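Uncharacterized protein (Bacillus cereus, PDB 5F2H) is of unknown function but probably acts as a hydrolase of the phospholipase/carboxylesterase type. Local coordinates at residues Q156-A161 / S201-G206; R181-L186 / H220-V225; V213-I218 / F228-P233; K254-C259 / L304-K309. All coordinates share one frame; numbering follows the deposited sequence.

All four contacts lie in the alpha/beta-hydrolase domain, round one parallel sheet. Contacts 1 and 4, centres about 12 Å apart, work on the face of the sheet that carries helix 300-313; they touch where Ile-308 meets Tyr-158 and Ile-203. Contacts 2 and 3, centres about 11 Å apart, build the other face, with Thr-217 of helix 209-219 packed against Lys-183 and Ile-223. Through strand 227-231, contact 3 pairs with strand 202-207 of contact 1 and strand 254-260 of contact 4. Contacts 2 and 4, centres about 21 Å apart, do not touch. Between contacts 1 and 3 the chain passes through a GxSxG sequence, a possible nucleophile elbow starting at Gly-206.

Contact 1: Q156-A161 / S201-G206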
loop_
_atom_site.group_PDB
_atom_site.type_symbol
_atom_site.label_atom_id
_atom_site.label_comp_id
_atom_site.label_asym_id
_atom_site.label_seq_id
_atom_site.Cartn_x
_atom_site.Cartn_y
_atom_site.Cartn_z
ATOM N N GLN B 156 4.788 -4.979 7.092
ATOM C CA GLN B 156 3.596 -5.417 6.369
ATOM C C GLN B 156 2.746 -4.216 5.980
ATOM O O GLN B 156 1.541 -4.323 5.761
ATOM C CB GLN B 156 2.808 -6.401 7.216
ATOM C CG GLN B 156 3.658 -7.555 7.729
ATOM C CD GLN B 156 4.319 -8.373 6.630
ATOM O OE1 GLN B 156 3.927 -8.305 5.467
ATOM N NE2 GLN B 156 5.307 -9.187 7.010
ATOM N N ASP B 157 3.414 -3.071 5.901
ATOM C CA ASP B 157 2.820 -1.803 5.507
ATOM C C ASP B 157 1.748 -1.297 6.465
ATOM O O ASP B 157 0.808 -0.644 6.029
ATOM C CB ASP B 157 2.220 -1.948 4.098
ATOM C CG ASP B 157 1.924 -0.611 3.433
ATOM O OD1 ASP B 157 2.244 0.446 4.020
ATOM O OD2 ASP B 157 1.392 -0.619 2.298
ATOM N N TYR B 158 1.883 -1.587 7.756
ATOM C CA TYR B 158 0.903 -1.138 8.751
ATOM C C TYR B 158 1.363 -0.013 9.639
ATOM O O TYR B 158 2.427 -0.089 10.224
ATOM C CB TYR B 158 0.478 -2.276 9.699
ATOM C CG TYR B 158 -0.536 -3.247 9.157
ATOM C CD1 TYR B 158 -0.151 -4.360 8.434
ATOM C CD2 TYR B 158 -1.900 -3.072 9.434
ATOM C CE1 TYR B 158 -1.092 -5.255 7.959
ATOM C CE2 TYR B 158 -2.849 -3.953 8.956
ATOM C CZ TYR B 158 -2.439 -5.045 8.225
ATOM O OH TYR B 158 -3.365 -5.928 7.734
ATOM N N THR B 159 0.523 1.007 9.776
ATOM C CA THR B 159 0.800 2.141 10.655
ATOM C C THR B 159 0.514 1.585 12.038
ATOM O O THR B 159 -0.543 0.998 12.261
ATOM C CB THR B 159 -0.140 3.317 10.354
ATOM O OG1 THR B 159 0.112 3.790 9.023
ATOM C CG2 THR B 159 0.058 4.451 11.357
ATOM N N LEU B 160 1.428 1.756 12.972
ATOM C CA LEU B 160 1.249 1.204 14.319
ATOM C C LEU B 160 0.842 2.230 15.339
ATOM O O LEU B 160 1.560 3.185 15.591
ATOM C CB LEU B 160 2.546 0.522 14.767
ATOM C CG LEU B 160 2.688 -0.071 16.166
ATOM C CD1 LEU B 160 1.612 -1.086 16.483
ATOM C CD2 LEU B 160 4.079 -0.684 16.325
ATOM N N ALA B 161 -0.302 1.994 15.956
ATOM C CA ALA B 161 -0.815 2.874 16.969
ATOM C C ALA B 161 -0.658 2.145 18.283
ATOM O O ALA B 161 -1.061 0.993 18.402
ATOM C CB ALA B 161 -2.274 3.152 16.716
ATOM N N SER B 201 -7.637 -1.734 5.783
ATOM C CA SER B 201 -7.508 -2.828 6.742
ATOM C C SER B 201 -7.158 -2.380 8.156
ATOM O O SER B 201 -6.359 -1.463 8.336
ATOM C CB SER B 201 -6.450 -3.826 6.255
ATOM O OG SER B 201 -6.287 -4.898 7.177
ATOM N N VAL B 202 -7.748 -3.048 9.154
ATOM C CA VAL B 202 -7.485 -2.750 10.574
ATOM C C VAL B 202 -7.393 -4.039 11.416
ATOM O O VAL B 202 -8.310 -4.855 11.437
ATOM C CB VAL B 202 -8.551 -1.836 11.185
ATOM C CG1 VAL B 202 -8.228 -1.547 12.643
ATOM C CG2 VAL B 202 -8.649 -0.542 10.398
ATOM N N ILE B 203 -6.271 -4.217 12.098
ATOM C CA ILE B 203 -6.042 -5.377 12.937
ATOM C C ILE B 203 -5.729 -4.873 14.326
ATOM O O ILE B 203 -4.910 -3.962 14.465
ATOM C CB ILE B 203 -4.808 -6.170 12.448
ATOM C CG1 ILE B 203 -5.022 -6.665 11.012
ATOM C CG2 ILE B 203 -4.496 -7.324 13.398
ATOM C CD1 ILE B 203 -3.852 -7.439 10.434
ATOM N N ILE B 204 -6.342 -5.454 15.355
ATOM C CA ILE B 204 -6.027 -5.020 16.709
ATOM C C ILE B 204 -5.384 -6.167 17.463
ATOM O O ILE B 204 -5.829 -7.294 17.382
ATOM C CB ILE B 204 -7.204 -4.428 17.486
ATOM C CG1 ILE B 204 -6.698 -3.886 18.825
ATOM C CG2 ILE B 204 -8.287 -5.470 17.701
ATOM C CD1 ILE B 204 -7.710 -3.079 19.599
ATOM N N GLY B 205 -4.271 -5.868 18.121
ATOM C CA GLY B 205 -3.521 -6.836 18.887
ATOM C C GLY B 205 -3.449 -6.389 20.331
ATOM O O GLY B 205 -3.672 -5.206 20.650
ATOM N N GLY B 206 -3.110 -7.324 21.217
ATOM C CA GLY B 206 -2.990 -7.012 22.644
ATOM C C GLY B 206 -2.276 -8.108 23.409
ATOM O O GLY B 206 -2.124 -9.227 22.903
#
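Tyr-158 turns its ring beside its own backbone N (chi1 -79°), while Ser-201 swings OG away from its N (chi1 179°), and the two hydroxyls meet. Tyr-158 OH and Ser-201 OG are 3.1 Å apart in a hydrogen bond that either could donate, with OG at the edge of the ring and close to its plane. Ile-203 comes to the same end of the tyrosine from another direction: its CD1 methyl lies 3.6 Å from Tyr-158 CZ, approaching the ring obliquely, and the two side chains cross at roughly a right angle. From segment 201-206 the phenol thus takes one polar and one apolar partner, and its buried hydroxyl finds a mate in the serine. No backbone bond joins the two segments; the CA atoms of Tyr-158 and Val-202 are 8.7 Å apart, because strand 131-136 runs between strands 158-164 and 202-207 and bonds to both. Tyr-158 and Ile-203 bridge over Phe-133 of that middle strand, under helix 300-313, where Ile-308 packs on the tyrosine and Ile-311 on the isoleucine, while Leu-160 and Ala-161 carry the sheet into a strand of the second subunit.

Contact 2: R181-L186 / H220-V225; sequences RGKEEL and HKDIDV
Lys-183 and Leu-186, one turn apart on helix 179-195, face the turn that follows helix 209-219, where a Schellman motif ends that helix. The lysine lays its aliphatic chain against Asp-222: OD2 is 3.0 Å from Lys-183 CD, and the two side chains cross at about a right angle. The charged ends are less close, since Lys-183 NZ and Asp-222 OD2 form a long salt bridge of 3.9 Å. A bend at chi3 (65°) carries the ammonium group on toward His-220, where NZ stands over one face of the imidazole, offset toward its rim, and Lys-183 CD packs on His-220 CB at 4.1 Å. Toward the sheet the contact turns apolar, with Ile-223 reaching in with CD1 against Leu-186. Thr-217 of helix 209-219 touches Lys-183, Leu-186 and Ile-223.

What positions the loop side is the helix ending itself. Lys-221, with positive phi, is the C-prime residue, and the bonds from Asp-222 N to Thr-217 O and from Lys-221 N to Ile-218 O wrap the chain back, so that Asp-222 and Ile-223 both present their side chains to helix 179-195. Further out, Asp-222 OD1 has a second, weak ion pair with Lys-187, and Lys-183 NZ a weak hydrogen bond to Gln-180. At the buried end, Leu-186 rests on Ile-204 of the sheet, and Ile-223 CD1 comes in on the CG-H side of Leu-186, nearly equidistant from its CD1 (3.8 Å) and CD2 (3.7 Å).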
loop_
_atom_site.group_PDB
_atom_site.type_symbol
_atom_site.label_atom_id
_atom_site.label_comp_id
_atom_site.label_asym_id
_atom_site.label_seq_id
_atom_site.Cartn_x
_atom_site.Cartn_y
_atom_site.Cartn_z
ATOM N N ARG B 181 -13.414 2.655 30.793
ATOM C CA ARG B 181 -12.609 3.795 30.352
ATOM C C ARG B 181 -11.730 3.298 29.204
ATOM O O ARG B 181 -11.561 3.973 28.203
ATOM C CB ARG B 181 -11.765 4.312 31.500
ATOM C CG ARG B 181 -12.589 4.856 32.640
ATOM C CD ARG B 181 -11.748 5.113 33.872
ATOM N NE ARG B 181 -10.629 6.011 33.636
ATOM C CZ ARG B 181 -9.762 6.367 34.584
ATOM N NH1 ARG B 181 -9.909 5.916 35.828
ATOM N NH2 ARG B 181 -8.752 7.183 34.302
ATOM N N GLY B 182 -11.214 2.084 29.345
ATOM C CA GLY B 182 -10.392 1.488 28.322
ATOM C C GLY B 182 -11.112 1.434 26.996
ATOM O O GLY B 182 -10.606 1.902 25.993
ATOM N N LYS B 183 -12.283 0.829 26.976
ATOM C CA LYS B 183 -13.056 0.733 25.752
ATOM C C LYS B 183 -13.306 2.120 25.190
ATOM O O LYS B 183 -13.248 2.310 23.985
ATOM C CB LYS B 183 -14.413 0.113 26.046
ATOM C CG LYS B 183 -15.303 -0.066 24.822
ATOM C CD LYS B 183 -16.720 -0.437 25.212
ATOM C CE LYS B 183 -17.364 0.710 25.983
ATOM N NZ LYS B 183 -18.778 0.433 26.354
ATOM N N GLU B 184 -13.626 3.071 26.068
ATOM C CA GLU B 184 -13.909 4.457 25.661
ATOM C C GLU B 184 -12.726 5.073 24.987
ATOM O O GLU B 184 -12.842 5.545 23.875
ATOM C CB GLU B 184 -14.294 5.332 26.851
ATOM C CG GLU B 184 -15.561 4.900 27.559
ATOM C CD GLU B 184 -15.820 5.703 28.809
ATOM O OE1 GLU B 184 -15.131 6.726 29.019
ATOM O OE2 GLU B 184 -16.712 5.297 29.588
ATOM N N GLU B 185 -11.593 5.068 25.678
ATOM C CA GLU B 185 -10.342 5.617 25.147
ATOM C C GLU B 185 -10.022 4.963 23.827
ATOM O O GLU B 185 -9.831 5.648 22.835
ATOM C CB GLU B 185 -9.186 5.411 26.122
ATOM C CG GLU B 185 -9.383 6.152 27.433
ATOM C CD GLU B 185 -8.279 5.898 28.436
ATOM O OE1 GLU B 185 -7.155 5.475 28.016
ATOM O OE2 GLU B 185 -8.536 6.160 29.640
ATOM N N LEU B 186 -10.037 3.635 23.798
ATOM C CA LEU B 186 -9.760 2.909 22.576
ATOM C C LEU B 186 -10.616 3.411 21.428
ATOM O O LEU B 186 -10.164 3.465 20.292
ATOM C CB LEU B 186 -9.923 1.397 22.754
ATOM C CG LEU B 186 -9.546 0.602 21.485
ATOM C CD1 LEU B 186 -8.198 1.035 20.902
ATOM C CD2 LEU B 186 -9.549 -0.910 21.691
ATOM N N HIS B 220 -18.523 -4.585 21.379
ATOM C CA HIS B 220 -19.497 -3.508 21.536
ATOM C C HIS B 220 -19.509 -2.663 20.268
ATOM O O HIS B 220 -20.043 -1.550 20.251
ATOM C CB HIS B 220 -19.201 -2.658 22.756
ATOM C CG HIS B 220 -19.529 -3.336 24.035
ATOM N ND1 HIS B 220 -20.704 -3.091 24.714
ATOM C CD2 HIS B 220 -18.886 -4.301 24.727
ATOM C CE1 HIS B 220 -20.750 -3.849 25.794
ATOM N NE2 HIS B 220 -19.654 -4.589 25.827
ATOM N N LYS B 221 -18.968 -3.243 19.195
ATOM C CA LYS B 221 -18.877 -2.611 17.886
ATOM C C LYS B 221 -18.385 -1.167 17.968
ATOM O O LYS B 221 -18.803 -0.308 17.199
ATOM C CB LYS B 221 -20.207 -2.725 17.115
ATOM C CG LYS B 221 -20.644 -4.173 16.868
ATOM C CD LYS B 221 -21.751 -4.376 15.828
ATOM C CE LYS B 221 -23.061 -3.655 16.127
ATOM N NZ LYS B 221 -23.761 -4.185 17.325
ATOM N N ASP B 222 -17.491 -0.906 18.914
ATOM C CA ASP B 222 -16.940 0.427 19.088
ATOM C C ASP B 222 -15.768 0.630 18.168
ATOM O O ASP B 222 -15.213 1.727 18.100
ATOM C CB ASP B 222 -16.547 0.675 20.547
ATOM C CG ASP B 222 -17.749 0.918 21.446
ATOM O OD1 ASP B 222 -18.843 1.237 20.922
ATOM O OD2 ASP B 222 -17.583 0.879 22.681
ATOM N N ILE B 223 -15.413 -0.430 17.444
ATOM C CA ILE B 223 -14.305 -0.404 16.522
ATOM C C ILE B 223 -14.441 -1.479 15.466
ATOM O O ILE B 223 -14.662 -2.627 15.796
ATOM C CB ILE B 223 -12.991 -0.645 17.269
ATOM C CG1 ILE B 223 -12.646 0.582 18.083
ATOM C CG2 ILE B 223 -11.850 -0.883 16.292
ATOM C CD1 ILE B 223 -11.295 0.479 18.740
ATOM N N ASP B 224 -14.284 -1.102 14.205
ATOM C CA ASP B 224 -14.383 -2.039 13.110
ATOM C C ASP B 224 -12.986 -2.603 12.839
ATOM O O ASP B 224 -12.058 -1.856 12.512
ATOM C CB ASP B 224 -14.942 -1.300 11.895
ATOM C CG ASP B 224 -15.404 -2.236 10.792
ATOM O OD1 ASP B 224 -15.457 -3.465 11.022
ATOM O OD2 ASP B 224 -15.769 -1.734 9.707
ATOM N N VAL B 225 -12.855 -3.921 12.963
ATOM C CA VAL B 225 -11.595 -4.624 12.775
ATOM C C VAL B 225 -11.706 -5.815 11.847
ATOM O O VAL B 225 -12.694 -6.518 11.846
ATOM C CB VAL B 225 -11.112 -5.116 14.148
ATOM C CG1 VAL B 225 -10.085 -6.206 14.054
ATOM C CG2 VAL B 225 -10.592 -3.961 14.975
#

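Contact 3: V213-I218 / F228-P233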
loop_
_atom_site.group_PDB
_atom_site.type_symbol
_atom_site.label_atom_id
_atom_site.label_comp_id
_atom_site.label_asym_id
_atom_site.label_seq_id
_atom_site.Cartn_x
_atom_site.Cartn_y
_atom_site.Cartn_z
ATOM N N VAL B 213 -9.421 -5.557 26.864
ATOM C CA VAL B 213 -10.108 -4.341 26.423
ATOM C C VAL B 213 -10.301 -4.390 24.912
ATOM O O VAL B 213 -11.335 -3.965 24.377
ATOM C CB VAL B 213 -9.334 -3.081 26.795
ATOM C CG1 VAL B 213 -10.029 -1.849 26.263
ATOM C CG2 VAL B 213 -9.180 -2.963 28.294
ATOM N N ALA B 214 -9.294 -4.912 24.216
ATOM C CA ALA B 214 -9.372 -5.017 22.771
ATOM C C ALA B 214 -10.600 -5.841 22.389
ATOM O O ALA B 214 -11.365 -5.452 21.511
ATOM C CB ALA B 214 -8.132 -5.685 22.217
ATOM N N LEU B 215 -10.790 -6.981 23.048
ATOM C CA LEU B 215 -11.910 -7.833 22.730
ATOM C C LEU B 215 -13.247 -7.198 23.187
ATOM O O LEU B 215 -14.247 -7.283 22.485
ATOM C CB LEU B 215 -11.731 -9.222 23.351
ATOM C CG LEU B 215 -12.794 -10.264 22.949
ATOM C CD1 LEU B 215 -12.726 -10.531 21.455
ATOM C CD2 LEU B 215 -12.621 -11.573 23.695
ATOM N N TYR B 216 -13.256 -6.555 24.343
ATOM C CA TYR B 216 -14.473 -5.930 24.830
ATOM C C TYR B 216 -14.934 -4.884 23.827
ATOM O O TYR B 216 -16.064 -4.903 23.373
ATOM C CB TYR B 216 -14.209 -5.303 26.193
ATOM C CG TYR B 216 -15.423 -4.750 26.875
ATOM C CD1 TYR B 216 -16.381 -5.601 27.401
ATOM C CD2 TYR B 216 -15.542 -3.399 27.147
ATOM C CE1 TYR B 216 -17.473 -5.117 28.090
ATOM C CE2 TYR B 216 -16.629 -2.906 27.854
ATOM C CZ TYR B 216 -17.598 -3.771 28.315
ATOM O OH TYR B 216 -18.693 -3.300 29.001
ATOM N N THR B 217 -14.009 -4.036 23.411
ATOM C CA THR B 217 -14.294 -2.968 22.452
ATOM C C THR B 217 -14.882 -3.486 21.144
ATOM O O THR B 217 -15.903 -2.993 20.672
ATOM C CB THR B 217 -13.011 -2.140 22.183
ATOM O OG1 THR B 217 -12.559 -1.571 23.422
ATOM C CG2 THR B 217 -13.280 -1.017 21.234
ATOM N N ILE B 218 -14.222 -4.472 20.556
ATOM C CA ILE B 218 -14.700 -5.057 19.312
ATOM C C ILE B 218 -16.136 -5.512 19.400
ATOM O O ILE B 218 -16.927 -5.222 18.518
ATOM C CB ILE B 218 -13.929 -6.330 18.947
ATOM C CG1 ILE B 218 -12.485 -5.994 18.566
ATOM C CG2 ILE B 218 -14.597 -7.030 17.763
ATOM C CD1 ILE B 218 -11.640 -7.216 18.233
ATOM N N PHE B 228 -7.802 -9.993 14.726
ATOM C CA PHE B 228 -7.241 -9.636 16.026
ATOM C C PHE B 228 -6.157 -10.630 16.383
ATOM O O PHE B 228 -6.299 -11.833 16.139
ATOM C CB PHE B 228 -8.328 -9.608 17.101
ATOM C CG PHE B 228 -8.941 -10.949 17.368
ATOM C CD1 PHE B 228 -9.952 -11.437 16.570
ATOM C CD2 PHE B 228 -8.503 -11.714 18.413
ATOM C CE1 PHE B 228 -10.539 -12.672 16.828
ATOM C CE2 PHE B 228 -9.080 -12.953 18.683
ATOM C CZ PHE B 228 -10.103 -13.435 17.889
ATOM N N ILE B 229 -5.108 -10.138 17.022
ATOM C CA ILE B 229 -3.974 -10.996 17.384
ATOM C C ILE B 229 -3.653 -10.925 18.871
ATOM O O ILE B 229 -2.932 -10.024 19.297
ATOM C CB ILE B 229 -2.718 -10.574 16.584
ATOM C CG1 ILE B 229 -3.025 -10.501 15.083
ATOM C CG2 ILE B 229 -1.565 -11.536 16.841
ATOM C CD1 ILE B 229 -1.878 -9.981 14.260
ATOM N N PHE B 230 -4.138 -11.889 19.654
ATOM C CA PHE B 230 -3.887 -11.856 21.085
ATOM C C PHE B 230 -2.754 -12.732 21.559
ATOM O O PHE B 230 -2.541 -13.830 21.051
ATOM C CB PHE B 230 -5.130 -12.197 21.880
ATOM C CG PHE B 230 -6.318 -11.352 21.541
ATOM C CD1 PHE B 230 -6.193 -9.979 21.361
ATOM C CD2 PHE B 230 -7.597 -11.886 21.667
ATOM C CE1 PHE B 230 -7.316 -9.191 21.135
ATOM C CE2 PHE B 230 -8.714 -11.106 21.457
ATOM C CZ PHE B 230 -8.575 -9.760 21.182
HETATM N N MSE B 231 -2.032 -12.223 22.553
HETATM C CA MSE B 231 -0.888 -12.915 23.142
HETATM C C MSE B 231 -1.219 -13.055 24.593
HETATM O O MSE B 231 -1.442 -12.056 25.296
HETATM C CB MSE B 231 0.364 -12.057 22.931
HETATM C CG MSE B 231 1.622 -12.608 23.605
HETATM SE SE MSE B 231 2.279 -14.250 22.727
HETATM C CE MSE B 231 2.027 -15.438 24.287
ATOM N N ALA B 232 -1.333 -14.298 25.045
ATOM C CA ALA B 232 -1.645 -14.563 26.445
ATOM C C ALA B 232 -2.781 -13.690 26.986
ATOM O O ALA B 232 -2.690 -13.145 28.088
ATOM C CB ALA B 232 -0.392 -14.352 27.275
ATOM N N PRO B 233 -3.861 -13.559 26.218
ATOM C CA PRO B 233 -5.000 -12.747 26.653
ATOM C C PRO B 233 -5.587 -13.162 27.997
ATOM O O PRO B 233 -5.617 -14.359 28.329
ATOM C CB PRO B 233 -6.042 -12.993 25.566
ATOM C CG PRO B 233 -5.700 -14.335 25.024
ATOM C CD PRO B 233 -4.207 -14.448 25.095
#
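The ring of Phe-230 reaches from strand 227-231 to helix 209-219 with its outer carbons: CE1 lies 3.8 Å from Ala-214 CB, and CZ lies 3.9 Å from Leu-215 CB. Both helix residues come to the ring obliquely. One face of Phe-230 is taken by its strand neighbour two residues back, Phe-228, whose CD2 sits above the plane toward the rim; in return Phe-230 CG lies at the edge of the Phe-228 ring, in its plane, and the two ring planes are inclined to each other. Phe-230 gets there with CG beside its backbone N (chi1 -54°). Farther along the helix, Ile-218 sets CD1 against Phe-228 CB at 4.2 Å.

The axes of helix 213-218 and strand 228-231 approach to 10.2 Å and run nearly antiparallel, at 150°, as expected for the beta-alpha-beta unit formed by strand 202-207, this helix and strand 227-231. Ile-204 of the first strand packs on Ala-214 and Ile-218. The helix follows the possible nucleophile elbow, and the Phe-230 side chain lies near that turn without touching it.

No hydrogen bond crosses here. Neither hydroxyl of the helix segment is used across the contact: Thr-217 OG1 bonds to Val-213 O of its own helix and Tyr-216 OH to Gln-180. Helix and strand are therefore joined by close-fitting hydrocarbon alone, in a buried, non-directional contact.

Contact 4: K254-C259 / L304-K309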
loop_
_atom_site.group_PDB
_atom_site.type_symbol
_atom_site.label_atom_id
_atom_site.label_comp_id
_atom_site.label_asym_id
_atom_site.label_seq_id
_atom_site.Cartn_x
_atom_site.Cartn_y
_atom_site.Cartn_z
ATOM N N LYS B 254 -11.221 -12.720 11.492
ATOM C CA LYS B 254 -10.263 -13.816 11.732
ATOM C C LYS B 254 -9.454 -13.554 13.001
ATOM O O LYS B 254 -9.089 -12.420 13.283
ATOM C CB LYS B 254 -9.341 -14.011 10.534
ATOM C CG LYS B 254 -10.070 -14.371 9.247
ATOM C CD LYS B 254 -9.104 -14.669 8.108
ATOM C CE LYS B 254 -9.838 -14.968 6.806
ATOM N NZ LYS B 254 -8.913 -15.279 5.679
ATOM N N GLY B 255 -9.189 -14.601 13.769
ATOM C CA GLY B 255 -8.446 -14.465 15.017
ATOM C C GLY B 255 -7.206 -15.333 15.080
ATOM O O GLY B 255 -7.206 -16.482 14.632
ATOM N N TYR B 256 -6.127 -14.764 15.606
ATOM C CA TYR B 256 -4.883 -15.486 15.732
ATOM C C TYR B 256 -4.566 -15.306 17.196
ATOM O O TYR B 256 -4.389 -14.185 17.657
ATOM C CB TYR B 256 -3.803 -14.869 14.849
ATOM C CG TYR B 256 -2.574 -15.748 14.652
ATOM C CD1 TYR B 256 -1.578 -15.828 15.620
ATOM C CD2 TYR B 256 -2.392 -16.458 13.468
ATOM C CE1 TYR B 256 -0.452 -16.613 15.425
ATOM C CE2 TYR B 256 -1.271 -17.236 13.262
ATOM C CZ TYR B 256 -0.305 -17.308 14.243
ATOM O OH TYR B 256 0.798 -18.099 14.037
ATOM N N VAL B 257 -4.603 -16.401 17.943
ATOM C CA VAL B 257 -4.335 -16.372 19.376
ATOM C C VAL B 257 -3.108 -17.220 19.681
ATOM O O VAL B 257 -2.937 -18.309 19.122
ATOM C CB VAL B 257 -5.537 -16.906 20.166
ATOM C CG1 VAL B 257 -5.223 -16.936 21.651
ATOM C CG2 VAL B 257 -6.761 -16.056 19.873
ATOM N N VAL B 258 -2.268 -16.717 20.578
ATOM C CA VAL B 258 -1.071 -17.403 20.946
ATOM C C VAL B 258 -0.960 -17.385 22.441
ATOM O O VAL B 258 -1.275 -16.384 23.060
ATOM C CB VAL B 258 0.168 -16.651 20.373
ATOM C CG1 VAL B 258 1.470 -17.336 20.800
ATOM C CG2 VAL B 258 0.107 -16.545 18.848
ATOM N N CYS B 259 -0.491 -18.475 23.019
ATOM C CA CYS B 259 -0.288 -18.539 24.456
ATOM C C CYS B 259 0.669 -19.665 24.774
ATOM O O CYS B 259 0.709 -20.687 24.074
ATOM C CB CYS B 259 -1.575 -18.748 25.214
ATOM S SG CYS B 259 -1.310 -18.787 27.000
ATOM N N LEU B 304 3.784 -12.903 14.007
ATOM C CA LEU B 304 3.056 -11.730 13.492
ATOM C C LEU B 304 2.985 -11.734 11.974
ATOM O O LEU B 304 2.007 -11.248 11.403
ATOM C CB LEU B 304 3.668 -10.408 13.938
ATOM C CG LEU B 304 3.460 -9.892 15.351
ATOM C CD1 LEU B 304 4.258 -8.616 15.574
ATOM C CD2 LEU B 304 1.981 -9.617 15.552
ATOM N N LYS B 305 4.032 -12.238 11.324
ATOM C CA LYS B 305 4.045 -12.307 9.870
ATOM C C LYS B 305 2.907 -13.246 9.440
ATOM O O LYS B 305 2.040 -12.843 8.658
ATOM C CB LYS B 305 5.403 -12.773 9.354
ATOM C CG LYS B 305 5.521 -12.752 7.842
ATOM C CD LYS B 305 6.928 -13.033 7.340
ATOM C CE LYS B 305 7.891 -11.932 7.760
ATOM N NZ LYS B 305 9.252 -12.140 7.198
ATOM N N GLU B 306 2.898 -14.475 9.966
ATOM C CA GLU B 306 1.831 -15.444 9.655
ATOM C C GLU B 306 0.450 -14.878 9.945
ATOM O O GLU B 306 -0.448 -14.952 9.129
ATOM C CB GLU B 306 1.901 -16.716 10.505
ATOM C CG GLU B 306 2.935 -17.769 10.179
ATOM C CD GLU B 306 2.696 -19.034 11.011
ATOM O OE1 GLU B 306 3.339 -20.079 10.752
ATOM O OE2 GLU B 306 1.808 -19.006 11.898
ATOM N N ALA B 307 0.288 -14.377 11.161
ATOM C CA ALA B 307 -0.975 -13.812 11.610
ATOM C C ALA B 307 -1.540 -12.833 10.600
ATOM O O ALA B 307 -2.675 -12.954 10.172
ATOM C CB ALA B 307 -0.786 -13.139 12.954
ATOM N N ILE B 308 -0.732 -11.868 10.202
ATOM C CA ILE B 308 -1.185 -10.885 9.241
ATOM C C ILE B 308 -1.489 -11.539 7.895
ATOM O O ILE B 308 -2.493 -11.205 7.258
ATOM C CB ILE B 308 -0.183 -9.730 9.125
ATOM C CG1 ILE B 308 -0.140 -8.983 10.462
ATOM C CG2 ILE B 308 -0.588 -8.772 8.009
ATOM C CD1 ILE B 308 0.760 -7.770 10.475
ATOM N N LYS B 309 -0.629 -12.459 7.461
ATOM C CA LYS B 309 -0.851 -13.166 6.193
ATOM C C LYS B 309 -2.216 -13.782 6.264
ATOM O O LYS B 309 -3.073 -13.514 5.438
ATOM C CB LYS B 309 0.195 -14.257 5.937
ATOM C CG LYS B 309 1.572 -13.759 5.514
ATOM C CD LYS B 309 2.607 -14.876 5.540
ATOM C CE LYS B 309 2.237 -16.089 4.694
ATOM N NZ LYS B 309 3.268 -17.152 4.846
#
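Tyr-256 stands up from strand 254-260 and offers helix 300-313 two different surfaces, a ring face to Ala-307 and the hydroxyl at its edge to Glu-306. Through it the last helix of the chain packs on one face of the parallel sheet of the alpha/beta-hydrolase fold. Ala-307 CB sits over the ring in a CH-pi contact, 3.8 Å from the centroid and 18° off the normal. The helix backbone comes close as well, with Ala-307 CA 3.5 Å from Tyr-256 CD2. This small residue lets the helix approach the strand closely: the CA atoms of Tyr-256 and Ala-307 are 5.9 Å apart.

With CG swung opposite its backbone N (chi1 -166°), the tyrosine sends its ring along the flank of the helix until OH reaches Glu-306. That glutamate runs extended beyond CG and brings OE2 to the ring edge, in plane. Tyr-256 OH donates to Glu-306 OE2 at 2.5 Å, a shortness that carries no weight at this resolution, nearly in line with the C-O bond; the carboxylate is turned 74° from the ring plane. Ile-229 of the adjoining strand packs on Ala-307, and Lys-287 of strand 284-289 touches Tyr-256.

Packing on the face and a bond at the hydroxyl would together limit the ring's rotation. Because the phenol donates a hydrogen bond to the carboxylate, the charged form of Glu-306 would probably be favoured.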